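Local coordinates for polar amino acid ABC uptake transporter substrate binding protein (Streptococcus thermophilus LMG 18311, PDB 3HV1) that probably binds a polar amino acid outside the cell and delivers it to an ABC transporter for uptake, at residues 103-108 with 249-254. Sequence-based numbering, arbitrary orientation.
Sequences PYMVNE and EDVATD
Thr-253 presses both branches of its side chain against the 103-108 backbone. Its OG1 gives a hydrogen bond of 2.6 Å to Pro-103 O, arriving from 33° off the carbonyl plane. With OG1 set between the backbone N and carbonyl carbon of its own residue (chi1 54°), the methyl CG2 is left beside the backbone N and lies against the next peptide, 3.3 Å from Met-105 N and 3.5 Å from Tyr-104 C. One residue further along, Val-106 CG2 meets the same methyl at 4.2 Å, the two side chains crossing at about a right angle. Selenomethionine Met-105 runs obliquely across Val-251: its CB is 3.7 Å from Val-251 CG2, and the bend at chi3 (-87°) brings CE within 3.9 Å of Val-251 CG1. In this periplasmic-binding-protein-like fold, built of two lobes, strand 105-114 pairs with strand 209-215, and the loop after helix 238-247 packs against segment 103-108, which leads into strand 105-114. Here the loop joins through side chains and a water, without direct backbone pairing: the water accepts from Val-106 N and donates to Val-251 O at 2.7 Å, bridging both main chains. Asp-250 shapes the loop as an Asx turn, OD1 taking Ala-252 N at 3.0 Å from above the carboxylate plane, while Tyr-234 OH holds OD2. Arg-183, at the start of helix 183-192, binds Val-106 O through NH1 and forms a salt bridge with Glu-249 OE2 through NH2.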
loop_
_atom_site.group_PDB
_atom_site.type_symbol
_atom_site.label_atom_id
_atom_site.label_comp_id
_atom_site.label_asym_id
_atom_site.label_seq_id
_atom_site.Cartn_x
_atom_site.Cartn_y
_atom_site.Cartn_z
ATOM N N PRO A 103 4.727 0.623 5.072
ATOM C CA PRO A 103 6.093 0.119 4.879
ATOM C C PRO A 103 7.091 1.259 4.720
ATOM O O PRO A 103 6.780 2.258 4.078
ATOM C CB PRO A 103 5.970 -0.726 3.614
ATOM C CG PRO A 103 4.884 -0.003 2.838
ATOM C CD PRO A 103 3.866 0.280 3.921
ATOM N N TYR A 104 8.284 1.130 5.305
ATOM C CA TYR A 104 9.275 2.199 5.183
ATOM C C TYR A 104 10.393 1.878 4.173
ATOM O O TYR A 104 11.163 2.756 3.777
ATOM C CB TYR A 104 9.865 2.554 6.566
ATOM C CG TYR A 104 10.449 1.390 7.339
ATOM C CD1 TYR A 104 11.786 1.033 7.192
ATOM C CD2 TYR A 104 9.647 0.618 8.192
ATOM C CE1 TYR A 104 12.323 -0.076 7.874
ATOM C CE2 TYR A 104 10.171 -0.486 8.872
ATOM C CZ TYR A 104 11.508 -0.824 8.705
ATOM O OH TYR A 104 12.023 -1.918 9.357
HETATM N N MSE A 105 10.482 0.621 3.752
HETATM C CA MSE A 105 11.480 0.241 2.761
HETATM C C MSE A 105 11.210 -1.133 2.172
HETATM O O MSE A 105 10.575 -1.983 2.801
HETATM C CB MSE A 105 12.904 0.310 3.346
HETATM C CG MSE A 105 13.526 -1.026 3.792
HETATM SE SE MSE A 105 15.443 -0.996 4.050
HETATM C CE MSE A 105 16.009 -1.399 2.247
ATOM N N VAL A 106 11.678 -1.338 0.945
ATOM C CA VAL A 106 11.483 -2.611 0.283
ATOM C C VAL A 106 12.776 -3.375 0.149
ATOM O O VAL A 106 13.798 -2.831 -0.256
ATOM C CB VAL A 106 10.878 -2.443 -1.130
ATOM C CG1 VAL A 106 10.816 -3.797 -1.830
ATOM C CG2 VAL A 106 9.496 -1.844 -1.033
ATOM N N ASN A 107 12.726 -4.647 0.519
ATOM C CA ASN A 107 13.887 -5.493 0.381
ATOM C C ASN A 107 13.544 -6.498 -0.700
ATOM O O ASN A 107 12.423 -7.000 -0.764
ATOM C CB ASN A 107 14.215 -6.216 1.675
ATOM C CG ASN A 107 15.406 -7.125 1.521
ATOM O OD1 ASN A 107 16.402 -6.755 0.889
ATOM N ND2 ASN A 107 15.320 -8.324 2.089
ATOM N N GLU A 108 14.507 -6.771 -1.564
ATOM C CA GLU A 108 14.294 -7.708 -2.653
ATOM C C GLU A 108 15.656 -8.156 -3.152
ATOM O O GLU A 108 16.673 -7.563 -2.808
ATOM C CB GLU A 108 13.536 -7.020 -3.793
ATOM C CG GLU A 108 14.359 -5.956 -4.515
ATOM C CD GLU A 108 13.570 -5.237 -5.585
ATOM O OE1 GLU A 108 12.885 -5.917 -6.380
ATOM O OE2 GLU A 108 13.642 -3.993 -5.643
ATOM N N GLU A 249 22.050 4.920 -0.404
ATOM C CA GLU A 249 20.991 5.387 -1.279
ATOM C C GLU A 249 19.722 5.615 -0.460
ATOM O O GLU A 249 19.659 5.255 0.713
ATOM C CB GLU A 249 20.738 4.393 -2.427
ATOM C CG GLU A 249 20.005 3.121 -2.074
ATOM C CD GLU A 249 19.731 2.266 -3.311
ATOM O OE1 GLU A 249 20.701 1.769 -3.921
ATOM O OE2 GLU A 249 18.547 2.100 -3.681
ATOM N N ASP A 250 18.730 6.239 -1.083
ATOM C CA ASP A 250 17.451 6.548 -0.446
ATOM C C ASP A 250 16.479 5.377 -0.637
ATOM O O ASP A 250 16.003 5.125 -1.750
ATOM C CB ASP A 250 16.885 7.823 -1.079
ATOM C CG ASP A 250 15.539 8.222 -0.513
ATOM O OD1 ASP A 250 15.053 7.551 0.419
ATOM O OD2 ASP A 250 14.963 9.221 -1.012
ATOM N N VAL A 251 16.175 4.672 0.449
ATOM C CA VAL A 251 15.282 3.513 0.365
ATOM C C VAL A 251 13.818 3.796 0.701
ATOM O O VAL A 251 13.006 2.887 0.765
ATOM C CB VAL A 251 15.773 2.382 1.290
ATOM C CG1 VAL A 251 17.218 2.045 0.956
ATOM C CG2 VAL A 251 15.637 2.799 2.751
ATOM N N ALA A 252 13.479 5.059 0.898
ATOM C CA ALA A 252 12.113 5.422 1.253
ATOM C C ALA A 252 11.060 4.923 0.273
ATOM O O ALA A 252 11.228 5.026 -0.940
ATOM C CB ALA A 252 12.002 6.935 1.391
ATOM N N THR A 253 9.978 4.374 0.816
ATOM C CA THR A 253 8.869 3.898 0.006
ATOM C C THR A 253 8.043 5.129 -0.343
ATOM O O THR A 253 8.215 6.183 0.259
ATOM C CB THR A 253 7.956 2.951 0.795
ATOM O OG1 THR A 253 7.549 3.603 2.002
ATOM C CG2 THR A 253 8.678 1.637 1.133
ATOM N N ASP A 254 7.143 4.996 -1.307
ATOM C CA ASP A 254 6.299 6.120 -1.667
ATOM C C ASP A 254 5.475 6.587 -0.461
ATOM O O ASP A 254 5.213 7.777 -0.313
ATOM C CB ASP A 254 5.385 5.743 -2.834
ATOM C CG ASP A 254 6.142 5.632 -4.145
ATOM O OD1 ASP A 254 7.163 6.337 -4.304
ATOM O OD2 ASP A 254 5.712 4.858 -5.021
HETATM O O HOH W 1 12.572 0.693 -0.704
#